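PDB 6YHT: conk-C1 from Conus cocceus, which probably blocks potassium channels by a lid mechanism, as a Kunitz-type cone snail toxin. Local coordinates for residues C6-D11 and G40-N45; E19-Y24 and L32-N37. All coordinates share one frame; numbering follows the deposited sequence.

Contact 1: C6-D11 and G40-N45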
ATOM      1  N   CYS A   6      -3.333   7.968   1.556  1.00 57.91           N
ATOM      2  CA  CYS A   6      -1.956   8.059   1.094  1.00 55.92           C
ATOM      3  C   CYS A   6      -0.959   8.259   2.227  1.00 59.64           C
ATOM      4  O   CYS A   6       0.228   7.990   2.027  1.00 59.78           O
ATOM      5  CB  CYS A   6      -1.805   9.195   0.102  1.00 58.63           C
ATOM      6  SG  CYS A   6      -2.815   9.072  -1.349  1.00 62.97           S
ATOM      7  N   TYR A   7      -1.397   8.713   3.402  1.00 57.82           N
ATOM      8  CA  TYR A   7      -0.511   8.889   4.547  1.00 56.19           C
ATOM      9  C   TYR A   7      -0.660   7.774   5.570  1.00 57.53           C
ATOM     10  O   TYR A   7      -0.000   7.798   6.612  1.00 51.56           O
ATOM     11  CB  TYR A   7      -0.758  10.244   5.212  1.00 60.45           C
ATOM     12  CG  TYR A   7      -0.510  11.422   4.294  1.00 60.07           C
ATOM     13  CD1 TYR A   7       0.769  11.906   4.096  1.00 58.62           C
ATOM     14  CD2 TYR A   7      -1.556  12.050   3.638  1.00 66.08           C
ATOM     15  CE1 TYR A   7       1.012  12.978   3.252  1.00 70.50           C
ATOM     16  CE2 TYR A   7      -1.328  13.131   2.794  1.00 71.45           C
ATOM     17  CZ  TYR A   7      -0.041  13.594   2.610  1.00 68.06           C
ATOM     18  OH  TYR A   7       0.204  14.665   1.778  1.00 77.13           O
ATOM     19  N   GLU A   8      -1.498   6.802   5.297  1.00 54.19           N
ATOM     20  CA  GLU A   8      -1.561   5.636   6.159  1.00 54.89           C
ATOM     21  C   GLU A   8      -0.276   4.844   5.994  1.00 59.37           C
ATOM     22  O   GLU A   8       0.183   4.650   4.864  1.00 58.46           O
ATOM     23  CB  GLU A   8      -2.767   4.768   5.809  1.00 57.08           C
ATOM     24  CG  GLU A   8      -4.096   5.367   6.220  1.00 58.73           C
ATOM     25  CD  GLU A   8      -5.263   4.424   5.988  1.00 60.71           C
ATOM     26  OE1 GLU A   8      -5.088   3.416   5.273  1.00 64.18           O
ATOM     27  OE2 GLU A   8      -6.360   4.702   6.509  1.00 69.11           O
ATOM     28  N   PRO A   9       0.349   4.396   7.078  1.00 53.20           N
ATOM     29  CA  PRO A   9       1.585   3.622   6.951  1.00 49.87           C
ATOM     30  C   PRO A   9       1.305   2.255   6.363  1.00 56.71           C
ATOM     31  O   PRO A   9       0.238   1.675   6.568  1.00 58.12           O
ATOM     32  CB  PRO A   9       2.074   3.489   8.400  1.00 52.44           C
ATOM     33  CG  PRO A   9       1.359   4.562   9.152  1.00 49.41           C
ATOM     34  CD  PRO A   9       0.038   4.722   8.475  1.00 55.85           C
ATOM     35  N   ALA A  10       2.295   1.730   5.651  1.00 49.57           N
ATOM     36  CA  ALA A  10       2.206   0.383   5.123  1.00 49.69           C
ATOM     37  C   ALA A  10       2.000  -0.614   6.256  1.00 52.39           C
ATOM     38  O   ALA A  10       2.613  -0.498   7.317  1.00 55.60           O
ATOM     39  CB  ALA A  10       3.477   0.051   4.352  1.00 45.73           C
ATOM     40  N   ASP A  11       1.165  -1.627   6.010  1.00 55.99           N
ATOM     41  CA  ASP A  11       0.738  -2.566   7.048  1.00 53.84           C
ATOM     42  C   ASP A  11       0.588  -3.946   6.428  1.00 55.09           C
ATOM     43  O   ASP A  11      -0.301  -4.160   5.602  1.00 60.77           O
ATOM     44  CB  ASP A  11      -0.585  -2.105   7.660  1.00 56.36           C
ATOM     45  CG  ASP A  11      -0.989  -2.910   8.874  1.00 59.33           C
ATOM     46  OD1 ASP A  11      -0.532  -4.059   9.028  1.00 61.24           O
ATOM     47  OD2 ASP A  11      -1.765  -2.369   9.684  1.00 66.91           O
ATOM     48  N   GLY A  40      -6.682  -7.993   6.738  1.00 66.30           N
ATOM     49  CA  GLY A  40      -6.494  -6.803   7.547  1.00 67.47           C
ATOM     50  C   GLY A  40      -5.729  -5.705   6.832  1.00 66.49           C
ATOM     51  O   GLY A  40      -5.833  -5.553   5.612  1.00 68.15           O
ATOM     52  N   GLY A  41      -4.943  -4.939   7.573  1.00 65.71           N
ATOM     53  CA  GLY A  41      -4.187  -3.868   6.963  1.00 63.59           C
ATOM     54  C   GLY A  41      -5.019  -2.614   6.888  1.00 63.17           C
ATOM     55  O   GLY A  41      -5.937  -2.445   7.685  1.00 68.65           O
ATOM     56  N   ASN A  42      -4.723  -1.731   5.945  1.00 57.95           N
ATOM     57  CA  ASN A  42      -5.440  -0.476   5.851  1.00 55.26           C
ATOM     58  C   ASN A  42      -5.603  -0.170   4.378  1.00 53.76           C
ATOM     59  O   ASN A  42      -5.362  -1.029   3.531  1.00 57.98           O
ATOM     60  CB  ASN A  42      -4.714   0.631   6.625  1.00 59.12           C
ATOM     61  CG  ASN A  42      -3.251   0.769   6.223  1.00 62.06           C
ATOM     62  OD1 ASN A  42      -2.889   0.514   5.076  1.00 57.21           O
ATOM     63  ND2 ASN A  42      -2.403   1.190   7.174  1.00 56.48           N
ATOM     64  N   ALA A  43      -5.971   1.067   4.060  1.00 51.16           N
ATOM     65  CA  ALA A  43      -6.295   1.409   2.682  1.00 55.56           C
ATOM     66  C   ALA A  43      -5.083   1.805   1.847  1.00 54.88           C
ATOM     67  O   ALA A  43      -5.228   2.018   0.639  1.00 55.09           O
ATOM     68  CB  ALA A  43      -7.338   2.537   2.646  1.00 57.83           C
ATOM     69  N   ASN A  44      -3.887   1.889   2.430  1.00 55.26           N
ATOM     70  CA  ASN A  44      -2.688   2.186   1.644  1.00 55.38           C
ATOM     71  C   ASN A  44      -2.088   0.875   1.146  1.00 54.66           C
ATOM     72  O   ASN A  44      -1.021   0.430   1.567  1.00 54.89           O
ATOM     73  CB  ASN A  44      -1.690   2.992   2.460  1.00 57.62           C
ATOM     74  CG  ASN A  44      -0.624   3.627   1.599  1.00 56.41           C
ATOM     75  OD1 ASN A  44      -0.644   3.510   0.358  1.00 51.34           O
ATOM     76  ND2 ASN A  44       0.330   4.286   2.243  1.00 52.60           N
ATOM     77  N   ASN A  45      -2.817   0.259   0.222  1.00 52.40           N
ATOM     78  CA  ASN A  45      -2.590  -1.134  -0.156  1.00 51.96           C
ATOM     79  C   ASN A  45      -3.233  -1.294  -1.535  1.00 53.71           C
ATOM     80  O   ASN A  45      -4.456  -1.328  -1.637  1.00 54.50           O
ATOM     81  CB  ASN A  45      -3.222  -2.057   0.882  1.00 58.18           C
ATOM     82  CG  ASN A  45      -3.071  -3.539   0.561  1.00 56.60           C
ATOM     83  OD1 ASN A  45      -2.928  -3.934  -0.588  1.00 65.12           O
ATOM     84  ND2 ASN A  45      -3.144  -4.367   1.589  1.00 55.80           N
TER
HETATM   85  O   HOH W   1      -0.902  -0.815   3.853  1.00 50.72           O
HETATM   86  O   HOH W   2      -2.371  -2.869   4.340  1.00 55.55           O

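Contact 2: E19-Y24 and L32-N37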
ATOM      1  N   GLU A  19       1.609 -11.938  -0.180  1.00 68.39           N
ATOM      2  CA  GLU A  19       1.222 -11.272  -1.414  1.00 70.09           C
ATOM      3  C   GLU A  19       2.060 -10.024  -1.654  1.00 69.03           C
ATOM      4  O   GLU A  19       2.307  -9.236  -0.738  1.00 69.12           O
ATOM      5  CB  GLU A  19      -0.252 -10.881  -1.376  1.00 70.50           C
ATOM      6  CG  GLU A  19      -1.229 -12.024  -1.205  1.00 79.14           C
ATOM      7  CD  GLU A  19      -2.660 -11.535  -1.309  1.00 79.47           C
ATOM      8  OE1 GLU A  19      -2.951 -10.762  -2.250  1.00 76.67           O
ATOM      9  OE2 GLU A  19      -3.481 -11.898  -0.441  1.00 82.19           O
ATOM     10  N   LYS A  20       2.463  -9.827  -2.907  1.00 66.98           N
ATOM     11  CA  LYS A  20       3.119  -8.593  -3.312  1.00 66.56           C
ATOM     12  C   LYS A  20       2.062  -7.508  -3.538  1.00 69.08           C
ATOM     13  O   LYS A  20       1.157  -7.674  -4.360  1.00 70.72           O
ATOM     14  CB  LYS A  20       3.965  -8.835  -4.564  1.00 68.52           C
ATOM     15  CG  LYS A  20       4.606  -7.566  -5.132  1.00 78.96           C
ATOM     16  CD  LYS A  20       5.081  -7.722  -6.581  1.00 79.49           C
ATOM     17  CE  LYS A  20       6.508  -7.174  -6.755  1.00 83.30           C
ATOM     18  NZ  LYS A  20       7.302  -7.796  -7.871  1.00 86.10           N
ATOM     19  N   ARG A  21       2.157  -6.415  -2.785  1.00 64.76           N
ATOM     20  CA  ARG A  21       1.256  -5.277  -2.902  1.00 58.90           C
ATOM     21  C   ARG A  21       2.076  -4.003  -3.088  1.00 57.95           C
ATOM     22  O   ARG A  21       3.303  -4.008  -2.970  1.00 57.67           O
ATOM     23  CB  ARG A  21       0.354  -5.163  -1.671  1.00 57.54           C
ATOM     24  CG  ARG A  21      -0.662  -6.294  -1.518  1.00 63.50           C
ATOM     25  CD  ARG A  21      -1.705  -6.278  -2.630  1.00 64.44           C
ATOM     26  NE  ARG A  21      -2.664  -7.370  -2.477  1.00 65.62           N
ATOM     27  CZ  ARG A  21      -3.825  -7.271  -1.837  1.00 63.34           C
ATOM     28  NH1 ARG A  21      -4.197  -6.121  -1.285  1.00 64.39           N
ATOM     29  NH2 ARG A  21      -4.624  -8.322  -1.751  1.00 66.04           N
ATOM     30  N   ILE A  22       1.387  -2.897  -3.381  1.00 57.01           N
ATOM     31  CA  ILE A  22       2.000  -1.583  -3.560  1.00 54.42           C
ATOM     32  C   ILE A  22       1.398  -0.626  -2.541  1.00 55.03           C
ATOM     33  O   ILE A  22       0.181  -0.618  -2.338  1.00 54.32           O
ATOM     34  CB  ILE A  22       1.768  -1.037  -4.989  1.00 54.52           C
ATOM     35  CG1 ILE A  22       2.178  -2.066  -6.041  1.00 60.61           C
ATOM     36  CG2 ILE A  22       2.508   0.285  -5.224  1.00 51.74           C
ATOM     37  CD1 ILE A  22       3.625  -2.460  -5.987  1.00 58.01           C
ATOM     38  N   TYR A  23       2.249   0.205  -1.932  1.00 47.71           N
ATOM     39  CA  TYR A  23       1.818   1.278  -1.045  1.00 51.10           C
ATOM     40  C   TYR A  23       2.479   2.574  -1.471  1.00 52.61           C
ATOM     41  O   TYR A  23       3.547   2.575  -2.094  1.00 52.79           O
ATOM     42  CB  TYR A  23       2.158   1.001   0.430  1.00 49.34           C
ATOM     43  CG  TYR A  23       3.592   1.308   0.818  1.00 51.44           C
ATOM     44  CD1 TYR A  23       4.622   0.473   0.418  1.00 48.19           C
ATOM     45  CD2 TYR A  23       3.915   2.417   1.604  1.00 51.71           C
ATOM     46  CE1 TYR A  23       5.951   0.728   0.772  1.00 48.17           C
ATOM     47  CE2 TYR A  23       5.255   2.684   1.972  1.00 49.57           C
ATOM     48  CZ  TYR A  23       6.257   1.828   1.547  1.00 48.96           C
ATOM     49  OH  TYR A  23       7.584   2.066   1.882  1.00 50.00           O
ATOM     50  N   TYR A  24       1.824   3.685  -1.124  1.00 51.38           N
ATOM     51  CA  TYR A  24       2.369   5.022  -1.345  1.00 52.01           C
ATOM     52  C   TYR A  24       3.210   5.409  -0.137  1.00 55.53           C
ATOM     53  O   TYR A  24       2.679   5.599   0.965  1.00 51.20           O
ATOM     54  CB  TYR A  24       1.269   6.057  -1.574  1.00 49.49           C
ATOM     55  CG  TYR A  24       1.819   7.462  -1.762  1.00 52.94           C
ATOM     56  CD1 TYR A  24       2.552   7.796  -2.898  1.00 54.80           C
ATOM     57  CD2 TYR A  24       1.620   8.437  -0.804  1.00 55.19           C
ATOM     58  CE1 TYR A  24       3.062   9.070  -3.072  1.00 60.51           C
ATOM     59  CE2 TYR A  24       2.127   9.723  -0.971  1.00 56.63           C
ATOM     60  CZ  TYR A  24       2.847  10.028  -2.104  1.00 59.05           C
ATOM     61  OH  TYR A  24       3.358  11.294  -2.263  1.00 62.05           O
ATOM     62  N   LEU A  32       5.728   1.983  -3.678  1.00 56.38           N
ATOM     63  CA  LEU A  32       6.736   0.952  -3.527  1.00 55.83           C
ATOM     64  C   LEU A  32       6.089  -0.369  -3.156  1.00 54.17           C
ATOM     65  O   LEU A  32       4.934  -0.440  -2.720  1.00 56.78           O
ATOM     66  CB  LEU A  32       7.801   1.332  -2.492  1.00 54.00           C
ATOM     67  CG  LEU A  32       8.597   2.617  -2.752  1.00 56.32           C
ATOM     68  CD1 LEU A  32       9.379   3.025  -1.516  1.00 52.46           C
ATOM     69  CD2 LEU A  32       9.540   2.492  -3.955  1.00 58.36           C
ATOM     70  N   ARG A  33       6.866  -1.417  -3.362  1.00 53.62           N
ATOM     71  CA  ARG A  33       6.434  -2.765  -3.047  1.00 56.55           C
ATOM     72  C   ARG A  33       6.449  -3.002  -1.541  1.00 54.04           C
ATOM     73  O   ARG A  33       7.349  -2.539  -0.831  1.00 53.26           O
ATOM     74  CB  ARG A  33       7.365  -3.755  -3.751  1.00 56.00           C
ATOM     75  CG  ARG A  33       7.341  -5.156  -3.195  1.00 64.00           C
ATOM     76  CD  ARG A  33       8.336  -6.037  -3.917  1.00 63.61           C
ATOM     77  NE  ARG A  33       8.262  -7.414  -3.458  1.00 71.59           N
ATOM     78  CZ  ARG A  33       8.971  -8.407  -3.978  1.00 73.62           C
ATOM     79  NH1 ARG A  33       9.803  -8.170  -4.985  1.00 69.50           N
ATOM     80  NH2 ARG A  33       8.841  -9.634  -3.489  1.00 67.70           N
ATOM     81  N   PHE A  34       5.452  -3.732  -1.049  1.00 51.26           N
ATOM     82  CA  PHE A  34       5.504  -4.264   0.304  1.00 53.68           C
ATOM     83  C   PHE A  34       4.815  -5.617   0.302  1.00 64.47           C
ATOM     84  O   PHE A  34       4.150  -5.998  -0.666  1.00 58.79           O
ATOM     85  CB  PHE A  34       4.891  -3.307   1.327  1.00 52.87           C
ATOM     86  CG  PHE A  34       3.383  -3.338   1.391  1.00 54.25           C
ATOM     87  CD1 PHE A  34       2.617  -2.708   0.419  1.00 53.81           C
ATOM     88  CD2 PHE A  34       2.734  -3.953   2.452  1.00 52.10           C
ATOM     89  CE1 PHE A  34       1.225  -2.707   0.501  1.00 51.45           C
ATOM     90  CE2 PHE A  34       1.350  -3.972   2.536  1.00 51.62           C
ATOM     91  CZ  PHE A  34       0.596  -3.337   1.565  1.00 55.96           C
ATOM     92  N   THR A  35       5.012  -6.366   1.382  1.00 58.43           N
ATOM     93  CA  THR A  35       4.446  -7.699   1.499  1.00 58.97           C
ATOM     94  C   THR A  35       3.234  -7.653   2.410  1.00 59.56           C
ATOM     95  O   THR A  35       3.305  -7.108   3.516  1.00 57.00           O
ATOM     96  CB  THR A  35       5.471  -8.689   2.037  1.00 56.21           C
ATOM     97  OG1 THR A  35       6.538  -8.834   1.093  1.00 59.00           O
ATOM     98  CG2 THR A  35       4.834 -10.038   2.254  1.00 62.80           C
ATOM     99  N   TYR A  36       2.122  -8.208   1.931  1.00 59.57           N
ATOM    100  CA  TYR A  36       0.855  -8.255   2.642  1.00 64.97           C
ATOM    101  C   TYR A  36       0.550  -9.702   3.004  1.00 66.86           C
ATOM    102  O   TYR A  36       0.832 -10.614   2.223  1.00 69.71           O
ATOM    103  CB  TYR A  36      -0.256  -7.675   1.764  1.00 61.78           C
ATOM    104  CG  TYR A  36      -1.643  -7.594   2.377  1.00 61.58           C
ATOM    105  CD1 TYR A  36      -1.881  -6.852   3.520  1.00 61.15           C
ATOM    106  CD2 TYR A  36      -2.724  -8.231   1.776  1.00 65.25           C
ATOM    107  CE1 TYR A  36      -3.146  -6.765   4.058  1.00 61.88           C
ATOM    108  CE2 TYR A  36      -4.001  -8.149   2.314  1.00 64.67           C
ATOM    109  CZ  TYR A  36      -4.205  -7.417   3.447  1.00 65.59           C
ATOM    110  OH  TYR A  36      -5.475  -7.333   3.983  1.00 70.21           O
ATOM    111  N   ASN A  37      -0.014  -9.919   4.187  1.00 68.19           N
ATOM    112  CA  ASN A  37      -0.182 -11.283   4.668  1.00 70.31           C
ATOM    113  C   ASN A  37      -1.540 -11.889   4.340  1.00 73.83           C
ATOM    114  O   ASN A  37      -1.716 -13.097   4.519  1.00 80.46           O
ATOM    115  CB  ASN A  37       0.072 -11.337   6.171  1.00 69.50           C
ATOM    116  CG  ASN A  37       1.530 -11.132   6.507  1.00 71.78           C
ATOM    117  OD1 ASN A  37       1.872 -10.407   7.446  1.00 74.51           O
ATOM    118  ND2 ASN A  37       2.406 -11.758   5.726  1.00 64.35           N
TER

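Contact 1: C6-D11 and G40-N45
Two asparagine amides, those of Asn42 and Asn44, turn their N-H edges to consecutive carbonyls of the 6-11 loop. Asn42 ND2 reaches Pro9 O at 2.8 Å, with the acceptor in the amide plane and the N-H...O angle 175°; Asn44 ND2 meets Glu8 O at 2.7 Å in the same in-plane manner. The third flat group, the Glu8 carboxylate, slides past Asn42 in the opposite direction, its plane 41° from the amide. An extended chain beyond CG carries Glu8 OE1 to within 2.8 Å of Ala43 N, which donates to it in a more bent hydrogen bond, and leaves the same oxygen 3.1 Å from Asn42 CB.

With CG between the backbone N and carbonyl carbon (chi1 53°), Asn42 also folds OD1 back to accept from Asn44 N, an Asx turn whose donor sits above the carbonyl plane. One water takes Asn42 OD1 and Asn44 O as acceptors and weakly receives Asp11 N; a second joins Asp11 O, Asn42 N and Asn45 ND2. Asp11 CG lies 3.8 Å from Gly41 CA, while its OD1 is bonded to Gly13 N. These two segments of the Kunitz fold, without regular structure but for the 3-10 turn at Cys6-Tyr7, pack beside the hairpin: Asn44 CB faces Tyr23 of strand 19-25, and the Cys6-Cys56 disulfide ties the 6-11 segment to helix 49-56.

Contact 2: E19-Y24 and L32-N37
The twisted antiparallel beta hairpin of the Kunitz (BPTI-like) fold is formed here by strands 19-25 and 30-36, whose short segments run at 130° to each other. Three hydrogen-bonded pairs, Glu19-Tyr36, Arg21-Phe34 and Tyr23-Leu32, supply six backbone bonds and alternate with the non-hydrogen-bonded pairs Lys20-Thr35 and Ile22-Arg33. On the face bearing Tyr23, Phe34, Arg21 and Tyr36, the Tyr23 and Phe34 rings are nearly perpendicular, at 88°, yet meet obliquely, with Tyr23 CB 3.7 Å from Phe34 CD1. The Phe34 ring also receives Arg21 CB, which lies 3.4 Å from CE1. Arg21 then bends at chi2, bringing one face of its guanidinium over Tyr36 CD2, with the two planes 40° apart. Its NH2 forms a salt bridge to Glu19 OE1 at 3.0 Å, met from above the carboxylate plane, while NH1 turns to Asn45; the group is thus gripped from two directions. Ile22, on the other face, packs against Thr49 and Cys52 of helix 49-56. There too Lys20 and Arg33 cross at about a right angle: Lys20 CE lies over one face of the Arg33 guanidinium, and Lys20 NZ comes within 3.8 Å of Arg33 NH1, two like charges side by side.

Along the chain contact 2 is nested inside the loop closed by contact 1: the 6-11 segment comes first, the two hairpin strands follow, and 40-45 comes last, before helix 49-56. The centres of the contacts are about 10 Å apart, on opposite sides of the chain's centre, but the two meet directly. Asn45 OD1 and Arg21 NH1 are 2.6 Å apart and Asn44 OD1 and Tyr24 N 2.9 Å, both probable hydrogen bonds, and Cys6 O packs against the Tyr24 ring. Segment 40-45 therefore bridges the 6-11 loop and the hairpin, joining the loop regions to the hairpin strands in one compact Kunitz domain.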